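Local coordinates for protein protoporphyrinogen oxidase (Exiguobacterium sibiricum, PDB 3LOV) that probably oxidises coproporphyrinogen III to coproporphyrin III with oxygen and an FAD cofactor, a step of coproporphyrin-dependent heme b biosynthesis, at residues E145-L150 with Y413-A418; Y153-L158 with N178-S183; F330-R335 with V364-N369. One frame throughout, in Å; residues are numbered along the deposited sequence.

Interaction 1: E145-L150 with Y413-A418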
loop_
_atom_site.group_PDB
_atom_site.type_symbol
_atom_site.label_atom_id
_atom_site.label_comp_id
_atom_site.label_asym_id
_atom_site.label_seq_id
_atom_site.Cartn_x
_atom_site.Cartn_y
_atom_site.Cartn_z
ATOM N N GLU A 145 2.250 22.221 -15.695
ATOM C CA GLU A 145 1.641 21.595 -16.871
ATOM C C GLU A 145 2.044 20.136 -16.998
ATOM O O GLU A 145 1.211 19.292 -17.245
ATOM C CB GLU A 145 2.071 22.315 -18.144
ATOM C CG GLU A 145 1.409 23.665 -18.344
ATOM C CD GLU A 145 1.380 24.068 -19.809
ATOM O OE1 GLU A 145 0.523 23.534 -20.558
ATOM O OE2 GLU A 145 2.216 24.909 -20.206
ATOM N N GLN A 146 3.330 19.859 -16.840
ATOM C CA GLN A 146 3.860 18.491 -16.824
ATOM C C GLN A 146 3.972 18.037 -15.361
ATOM O O GLN A 146 4.199 18.859 -14.459
ATOM C CB GLN A 146 5.257 18.427 -17.434
ATOM C CG GLN A 146 5.621 19.518 -18.473
ATOM C CD GLN A 146 4.820 19.406 -19.757
ATOM O OE1 GLN A 146 4.310 20.408 -20.278
ATOM N NE2 GLN A 146 4.706 18.182 -20.279
ATOM N N ASP A 147 3.876 16.728 -15.124
ATOM C CA ASP A 147 4.039 16.191 -13.779
ATOM C C ASP A 147 5.387 16.564 -13.169
ATOM O O ASP A 147 6.385 16.571 -13.860
ATOM C CB ASP A 147 3.870 14.673 -13.801
ATOM C CG ASP A 147 3.563 14.112 -12.422
ATOM O OD1 ASP A 147 3.262 14.905 -11.507
ATOM O OD2 ASP A 147 3.610 12.881 -12.238
ATOM N N ILE A 148 5.423 16.913 -11.879
ATOM C CA ILE A 148 6.693 17.129 -11.184
ATOM C C ILE A 148 6.537 16.436 -9.846
ATOM O O ILE A 148 5.403 16.121 -9.453
ATOM C CB ILE A 148 7.027 18.620 -10.930
ATOM C CG1 ILE A 148 5.832 19.335 -10.268
ATOM C CG2 ILE A 148 7.522 19.303 -12.244
ATOM C CD1 ILE A 148 6.135 20.812 -9.787
ATOM N N PRO A 149 7.652 16.185 -9.138
ATOM C CA PRO A 149 7.533 15.574 -7.807
ATOM C C PRO A 149 6.751 16.464 -6.827
ATOM O O PRO A 149 6.829 17.698 -6.923
ATOM C CB PRO A 149 8.993 15.443 -7.338
ATOM C CG PRO A 149 9.831 15.568 -8.578
ATOM C CD PRO A 149 9.054 16.357 -9.570
ATOM N N LEU A 150 6.067 15.831 -5.874
ATOM C CA LEU A 150 5.195 16.497 -4.909
ATOM C C LEU A 150 5.952 17.562 -4.126
ATOM O O LEU A 150 5.417 18.646 -3.838
ATOM C CB LEU A 150 4.557 15.467 -3.961
ATOM C CG LEU A 150 3.347 15.850 -3.084
ATOM C CD1 LEU A 150 2.265 16.573 -3.883
ATOM C CD2 LEU A 150 2.777 14.623 -2.392
ATOM N N TYR A 413 7.283 4.476 -6.697
ATOM C CA TYR A 413 6.795 5.102 -7.917
ATOM C C TYR A 413 7.248 6.556 -7.969
ATOM O O TYR A 413 7.008 7.288 -7.037
ATOM C CB TYR A 413 5.251 5.161 -7.963
ATOM C CG TYR A 413 4.466 3.867 -8.203
ATOM C CD1 TYR A 413 4.969 2.606 -7.855
ATOM C CD2 TYR A 413 3.170 3.933 -8.682
ATOM C CE1 TYR A 413 4.211 1.426 -8.034
ATOM C CE2 TYR A 413 2.397 2.763 -8.866
ATOM C CZ TYR A 413 2.925 1.522 -8.565
ATOM O OH TYR A 413 2.144 0.403 -8.734
ATOM N N THR A 414 7.790 6.996 -9.092
ATOM C CA THR A 414 8.265 8.370 -9.226
ATOM C C THR A 414 7.641 8.953 -10.461
ATOM O O THR A 414 6.929 8.247 -11.153
ATOM C CB THR A 414 9.799 8.420 -9.406
ATOM O OG1 THR A 414 10.129 7.778 -10.645
ATOM C CG2 THR A 414 10.554 7.722 -8.196
ATOM N N VAL A 415 7.913 10.229 -10.747
ATOM C CA VAL A 415 7.381 10.903 -11.928
ATOM C C VAL A 415 7.699 10.088 -13.170
ATOM O O VAL A 415 8.830 9.649 -13.325
ATOM C CB VAL A 415 7.953 12.328 -12.087
ATOM C CG1 VAL A 415 7.467 12.958 -13.408
ATOM C CG2 VAL A 415 7.556 13.197 -10.859
ATOM N N GLY A 416 6.676 9.916 -14.022
ATOM C CA GLY A 416 6.698 9.126 -15.285
ATOM C C GLY A 416 6.450 7.601 -15.184
ATOM O O GLY A 416 6.581 6.869 -16.177
ATOM N N HIS A 417 6.121 7.115 -13.985
ATOM C CA HIS A 417 5.930 5.678 -13.763
ATOM C C HIS A 417 4.909 5.077 -14.715
ATOM O O HIS A 417 5.194 4.087 -15.342
ATOM C CB HIS A 417 5.499 5.388 -12.310
ATOM C CG HIS A 417 5.394 3.933 -11.996
ATOM N ND1 HIS A 417 6.495 3.158 -11.698
ATOM C CD2 HIS A 417 4.322 3.103 -11.956
ATOM C CE1 HIS A 417 6.102 1.916 -11.468
ATOM N NE2 HIS A 417 4.790 1.854 -11.629
ATOM N N ALA A 418 3.722 5.664 -14.802
ATOM C CA ALA A 418 2.641 5.086 -15.572
ATOM C C ALA A 418 3.054 4.931 -17.050
ATOM O O ALA A 418 2.856 3.882 -17.631
ATOM C CB ALA A 418 1.348 5.930 -15.406
HETATM O O HOH W 1 4.262 11.064 -13.923
#
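V415 lays its two methyl groups against the backbone of D147 to P149, and it does so from the second position of a type II beta turn running from T414 to H417, just ahead of helix 417-431. With chi1 at 175°, CG1 lies anti to the backbone N and is directed to D147, where V415 CG1 lies 4.0 Å from D147 CB. The other branch is pressed closer: V415 CG2 is 3.4 Å from P149 N and 3.7 Å from P149 CD, the two side chains crossing at about a right angle. P149 itself is the N-cap residue of helix 150-158, and G416 is that of helix 417-431, which places the contact between the starts of two helices. The turn closes through H417 N to T414 O, and G416 takes the positive phi, 84°, that favours glycine. The carboxylate of D147 is oriented by the loop after helix 160-172, OD2 pairing with S183 OG and OD1 with F185 N. Between the two segments the polar link is indirect: water 1 donates to D147 OD2 at 2.6 Å and accepts from G416 N at 2.7 Å.

Interaction 2: Y153-L158 with N178-S183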
loop_
_atom_site.group_PDB
_atom_site.type_symbol
_atom_site.label_atom_id
_atom_site.label_comp_id
_atom_site.label_asym_id
_atom_site.label_seq_id
_atom_site.Cartn_x
_atom_site.Cartn_y
_atom_site.Cartn_z
ATOM N N TYR A 153 6.582 20.514 -6.113
ATOM C CA TYR A 153 5.366 21.288 -6.215
ATOM C C TYR A 153 5.085 22.002 -4.929
ATOM O O TYR A 153 4.758 23.179 -4.933
ATOM C CB TYR A 153 4.187 20.374 -6.544
ATOM C CG TYR A 153 2.837 21.016 -6.439
ATOM C CD1 TYR A 153 2.458 22.007 -7.293
ATOM C CD2 TYR A 153 1.914 20.574 -5.509
ATOM C CE1 TYR A 153 1.181 22.585 -7.226
ATOM C CE2 TYR A 153 0.675 21.125 -5.429
ATOM C CZ TYR A 153 0.310 22.139 -6.287
ATOM O OH TYR A 153 -0.944 22.676 -6.181
ATOM N N LEU A 154 5.154 21.281 -3.820
ATOM C CA LEU A 154 4.776 21.817 -2.529
ATOM C C LEU A 154 5.779 22.789 -1.861
ATOM O O LEU A 154 5.357 23.755 -1.218
ATOM C CB LEU A 154 4.427 20.670 -1.550
ATOM C CG LEU A 154 3.159 19.835 -1.778
ATOM C CD1 LEU A 154 3.051 18.781 -0.702
ATOM C CD2 LEU A 154 1.889 20.708 -1.787
ATOM N N ARG A 155 7.094 22.546 -1.980
ATOM C CA ARG A 155 8.060 23.315 -1.217
ATOM C C ARG A 155 8.031 24.825 -1.542
ATOM O O ARG A 155 8.072 25.656 -0.641
ATOM C CB ARG A 155 9.496 22.750 -1.351
ATOM C CG ARG A 155 9.723 21.485 -0.507
ATOM C CD ARG A 155 11.000 20.796 -0.875
ATOM N NE ARG A 155 11.179 19.545 -0.156
ATOM C CZ ARG A 155 11.688 19.416 1.063
ATOM N NH1 ARG A 155 12.094 20.464 1.771
ATOM N NH2 ARG A 155 11.748 18.215 1.594
ATOM N N PRO A 156 7.970 25.186 -2.820
ATOM C CA PRO A 156 7.886 26.633 -3.089
ATOM C C PRO A 156 6.592 27.320 -2.592
ATOM O O PRO A 156 6.583 28.536 -2.396
ATOM C CB PRO A 156 7.993 26.734 -4.628
ATOM C CG PRO A 156 8.372 25.334 -5.115
ATOM C CD PRO A 156 8.075 24.359 -4.042
ATOM N N ARG A 157 5.517 26.552 -2.416
ATOM C CA ARG A 157 4.232 27.086 -2.006
ATOM C C ARG A 157 4.064 27.122 -0.504
ATOM O O ARG A 157 3.350 27.978 0.007
ATOM C CB ARG A 157 3.087 26.272 -2.630
ATOM C CG ARG A 157 3.038 26.393 -4.167
ATOM C CD ARG A 157 2.070 25.401 -4.862
ATOM N NE ARG A 157 1.902 25.799 -6.251
ATOM C CZ ARG A 157 2.842 25.661 -7.201
ATOM N NH1 ARG A 157 4.006 25.063 -6.956
ATOM N NH2 ARG A 157 2.631 26.141 -8.406
ATOM N N LEU A 158 4.667 26.162 0.195
ATOM C CA LEU A 158 4.431 25.965 1.623
ATOM C C LEU A 158 5.695 26.068 2.483
ATOM O O LEU A 158 5.596 26.106 3.717
ATOM C CB LEU A 158 3.793 24.586 1.896
ATOM C CG LEU A 158 2.466 24.292 1.249
ATOM C CD1 LEU A 158 2.191 22.741 1.309
ATOM C CD2 LEU A 158 1.348 25.167 1.884
ATOM N N ASN A 178 9.308 8.916 -0.227
ATOM C CA ASN A 178 9.970 10.168 -0.222
ATOM C C ASN A 178 9.084 11.187 -0.926
ATOM O O ASN A 178 8.862 11.090 -2.124
ATOM C CB ASN A 178 11.348 10.037 -0.920
ATOM C CG ASN A 178 12.358 9.233 -0.090
ATOM O OD1 ASN A 178 12.597 9.555 1.065
ATOM N ND2 ASN A 178 12.963 8.213 -0.687
ATOM N N ILE A 179 8.594 12.177 -0.192
ATOM C CA ILE A 179 7.790 13.206 -0.814
ATOM C C ILE A 179 8.470 13.825 -2.060
ATOM O O ILE A 179 7.782 14.179 -3.030
ATOM C CB ILE A 179 7.364 14.304 0.204
ATOM C CG1 ILE A 179 6.154 15.079 -0.324
ATOM C CG2 ILE A 179 8.500 15.277 0.491
ATOM C CD1 ILE A 179 5.355 15.798 0.770
ATOM N N ASP A 180 9.809 13.933 -2.064
ATOM C CA ASP A 180 10.506 14.616 -3.172
ATOM C C ASP A 180 10.673 13.773 -4.451
ATOM O O ASP A 180 11.238 14.253 -5.443
ATOM C CB ASP A 180 11.884 15.157 -2.720
ATOM C CG ASP A 180 11.756 16.341 -1.764
ATOM O OD1 ASP A 180 11.100 17.332 -2.139
ATOM O OD2 ASP A 180 12.279 16.271 -0.622
ATOM N N GLN A 181 10.221 12.527 -4.440
ATOM C CA GLN A 181 10.279 11.688 -5.671
ATOM C C GLN A 181 8.893 11.270 -6.237
ATOM O O GLN A 181 8.736 11.100 -7.471
ATOM C CB GLN A 181 11.125 10.423 -5.410
ATOM C CG GLN A 181 12.525 10.699 -4.816
ATOM C CD GLN A 181 13.362 9.454 -4.740
ATOM O OE1 GLN A 181 13.066 8.430 -5.390
ATOM N NE2 GLN A 181 14.431 9.524 -3.962
HETATM N N MSE A 182 7.909 11.152 -5.341
HETATM C CA MSE A 182 6.515 10.783 -5.683
HETATM C C MSE A 182 5.963 11.770 -6.703
HETATM O O MSE A 182 6.287 12.929 -6.655
HETATM C CB MSE A 182 5.602 10.941 -4.487
HETATM C CG MSE A 182 5.561 9.910 -3.397
HETATM SE SE MSE A 182 4.487 10.833 -1.979
HETATM C CE MSE A 182 5.468 9.841 -0.653
ATOM N N SER A 183 5.103 11.301 -7.587
ATOM C CA SER A 183 4.414 12.145 -8.567
ATOM C C SER A 183 3.367 13.056 -7.888
ATOM O O SER A 183 2.779 12.706 -6.874
ATOM C CB SER A 183 3.725 11.252 -9.597
ATOM O OG SER A 183 2.631 11.903 -10.241
#
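R155 grips D180 side-on through two nitrogens, one to each carboxylate oxygen. R155 NE reaches D180 OD1 at 3.0 Å with an N-H...O angle of 151°, and R155 NH2 reaches D180 OD2 at 3.0 Å with a more bent angle of 132°. Both oxygens use their syn lone pairs. The fit is not flat, however: guanidinium and carboxylate planes stand 30° apart, and OD2 lies further from the guanidinium plane than OD1. The third nitrogen, NH1, turns to D160 and E164, so one arginine meets three acidic residues, which would probably favour its charged state. This bidentate salt bridge ties the helix 150-158 to the loop that follows helix 160-172, and the chain between them is itself largely helical. Extended from CG to NE, the R155 side chain spans the distance to the loop. Deeper in, L154 CD1 meets I179 CD1 at 4.0 Å, end methyl to end methyl, and both side chains also rest on I167 of helix 160-172. Farther along helix 150-158, R157 NH1 bonds Y153 O at 2.9 Å, its CD lying over one face of the Y153 ring.

Interaction 3: F330-R335 with V364-N369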
loop_
_atom_site.group_PDB
_atom_site.type_symbol
_atom_site.label_atom_id
_atom_site.label_comp_id
_atom_site.label_asym_id
_atom_site.label_seq_id
_atom_site.Cartn_x
_atom_site.Cartn_y
_atom_site.Cartn_z
ATOM N N PHE A 330 0.228 7.036 15.676
ATOM C CA PHE A 330 1.158 8.102 15.298
ATOM C C PHE A 330 2.087 7.692 14.150
ATOM O O PHE A 330 2.367 6.500 13.984
ATOM C CB PHE A 330 1.974 8.586 16.519
ATOM C CG PHE A 330 2.863 7.529 17.150
ATOM C CD1 PHE A 330 4.152 7.302 16.670
ATOM C CD2 PHE A 330 2.432 6.796 18.263
ATOM C CE1 PHE A 330 4.960 6.335 17.234
ATOM C CE2 PHE A 330 3.253 5.829 18.846
ATOM C CZ PHE A 330 4.522 5.610 18.335
ATOM N N VAL A 331 2.535 8.689 13.376
ATOM C CA VAL A 331 3.605 8.543 12.374
ATOM C C VAL A 331 4.892 9.225 12.905
ATOM O O VAL A 331 4.810 10.173 13.698
ATOM C CB VAL A 331 3.169 9.143 11.026
ATOM C CG1 VAL A 331 2.036 8.326 10.413
ATOM C CG2 VAL A 331 2.716 10.600 11.202
ATOM N N VAL A 332 6.067 8.711 12.529
ATOM C CA VAL A 332 7.337 9.214 13.047
ATOM C C VAL A 332 8.137 9.982 11.989
ATOM O O VAL A 332 8.352 9.517 10.855
ATOM C CB VAL A 332 8.220 8.068 13.595
ATOM C CG1 VAL A 332 9.538 8.609 14.282
ATOM C CG2 VAL A 332 7.398 7.194 14.537
ATOM N N ASN A 333 8.619 11.158 12.377
ATOM C CA ASN A 333 9.536 11.895 11.520
ATOM C C ASN A 333 10.835 11.076 11.399
ATOM O O ASN A 333 11.374 10.592 12.397
ATOM C CB ASN A 333 9.803 13.283 12.074
ATOM C CG ASN A 333 10.657 14.129 11.142
ATOM O OD1 ASN A 333 11.681 13.671 10.613
ATOM N ND2 ASN A 333 10.243 15.370 10.932
ATOM N N ARG A 334 11.281 10.893 10.165
ATOM C CA ARG A 334 12.450 10.064 9.850
ATOM C C ARG A 334 13.737 10.587 10.518
ATOM O O ARG A 334 14.700 9.820 10.719
ATOM C CB ARG A 334 12.647 10.052 8.341
ATOM C CG ARG A 334 13.130 11.391 7.778
ATOM C CD ARG A 334 12.809 11.544 6.264
ATOM N NE ARG A 334 13.373 10.449 5.498
ATOM C CZ ARG A 334 13.195 10.270 4.187
ATOM N NH1 ARG A 334 12.453 11.096 3.468
ATOM N NH2 ARG A 334 13.766 9.244 3.585
ATOM N N ARG A 335 13.761 11.881 10.856
ATOM C CA ARG A 335 14.897 12.465 11.564
ATOM C C ARG A 335 15.005 12.075 13.038
ATOM O O ARG A 335 16.058 12.283 13.626
ATOM C CB ARG A 335 14.892 14.005 11.446
ATOM C CG ARG A 335 15.024 14.473 10.029
ATOM C CD ARG A 335 14.595 15.945 9.866
ATOM N NE ARG A 335 14.542 16.229 8.441
ATOM C CZ ARG A 335 13.597 15.787 7.614
ATOM N NH1 ARG A 335 12.596 15.025 8.079
ATOM N NH2 ARG A 335 13.651 16.094 6.317
ATOM N N VAL A 364 8.235 -1.031 10.855
ATOM C CA VAL A 364 9.691 -0.779 10.767
ATOM C C VAL A 364 10.113 -0.949 9.308
ATOM O O VAL A 364 9.711 -1.924 8.664
ATOM C CB VAL A 364 10.523 -1.778 11.644
ATOM C CG1 VAL A 364 12.027 -1.645 11.328
ATOM C CG2 VAL A 364 10.285 -1.550 13.159
ATOM N N GLY A 365 10.913 -0.012 8.793
ATOM C CA GLY A 365 11.426 -0.085 7.444
ATOM C C GLY A 365 11.120 1.163 6.638
ATOM O O GLY A 365 9.977 1.593 6.585
ATOM N N ARG A 366 12.162 1.753 6.045
ATOM C CA ARG A 366 12.046 2.899 5.108
ATOM C C ARG A 366 12.929 2.668 3.900
ATOM O O ARG A 366 13.860 1.856 3.968
ATOM C CB ARG A 366 12.546 4.200 5.776
ATOM C CG ARG A 366 11.880 4.565 7.083
ATOM C CD ARG A 366 12.496 5.847 7.580
ATOM N NE ARG A 366 11.894 6.297 8.818
ATOM C CZ ARG A 366 10.776 7.015 8.893
ATOM N NH1 ARG A 366 10.138 7.376 7.800
ATOM N NH2 ARG A 366 10.293 7.349 10.075
ATOM N N PRO A 367 12.699 3.418 2.816
ATOM C CA PRO A 367 13.588 3.243 1.672
ATOM C C PRO A 367 15.023 3.715 2.018
ATOM O O PRO A 367 15.235 4.825 2.575
ATOM C CB PRO A 367 12.953 4.123 0.594
ATOM C CG PRO A 367 12.111 5.106 1.377
ATOM C CD PRO A 367 11.593 4.342 2.513
ATOM N N GLY A 368 15.977 2.834 1.760
ATOM C CA GLY A 368 17.355 3.112 2.052
ATOM C C GLY A 368 17.700 2.893 3.508
ATOM O O GLY A 368 18.856 3.066 3.885
ATOM N N ASN A 369 16.739 2.457 4.325
ATOM C CA ASN A 369 16.973 2.278 5.763
ATOM C C ASN A 369 15.991 1.255 6.306
ATOM O O ASN A 369 14.939 1.609 6.823
ATOM C CB ASN A 369 16.817 3.667 6.418
ATOM C CG ASN A 369 16.980 3.677 7.940
ATOM O OD1 ASN A 369 17.445 2.725 8.552
ATOM N ND2 ASN A 369 16.567 4.805 8.557
HETATM O O HOH W 2 7.338 8.326 8.644
#
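The C-terminal end of strand 329-332, in a mixed beta sheet, is joined here to the type II beta turn from R366 to N369, in the loop after strand 357-364. R366 NH2 donates to V332 O at 3.0 Å with an N-H...O angle of 152°; the oxygen lies near the guanidinium plane, whereas the nitrogen stands well above the carbonyl plane, clear of the lone-pair directions. Water 2 doubles the link, donating to V332 O at 2.7 Å and accepting from R366 NH1 at 3.1 Å. Strands 329-332 and 357-364 belong to the same sheet with strand 340-345 between them, and R366 is the first residue of the turn. Its chain, extended from CG to NE, carries the guanidinium across to R334, whose CA lies 3.5 Å from R366 NH2 over one face of the group. R334 CB also packs on it, 3.6 Å from R366 CZ. An alanine in place of R366 would probably cost V332 O this side-chain donor, deprive water 2 of its partner at NH1 and open a gap beside the R334 backbone. Next to R334, N333 OD1 closes an Asx turn by accepting from R335 N at 2.8 Å.

How the interactions relate
Interaction 1 is a surface contact, whereas interactions 2 and 3 are partly buried, each with two buried residues among those that touch. Both interaction 1 and interaction 2 involve helix 150-158, the former at its first residue and the latter farther along; they touch where L150 N meets M182 O at 3.0 Å, a probable hydrogen bond, and their centres lie about 11 Å apart. Interaction 3 belongs to the mixed sheet instead, yet it reaches the loop 178-183 of interaction 2 where R334 NH2 meets N178 OD1 at 2.8 Å, also a probable hydrogen bond. Chemistry varies accordingly: valine methyls and a bridging water in interaction 1, a salt bridge beside an aliphatic pair in interaction 2, and an arginine donating to a strand-end carbonyl in interaction 3.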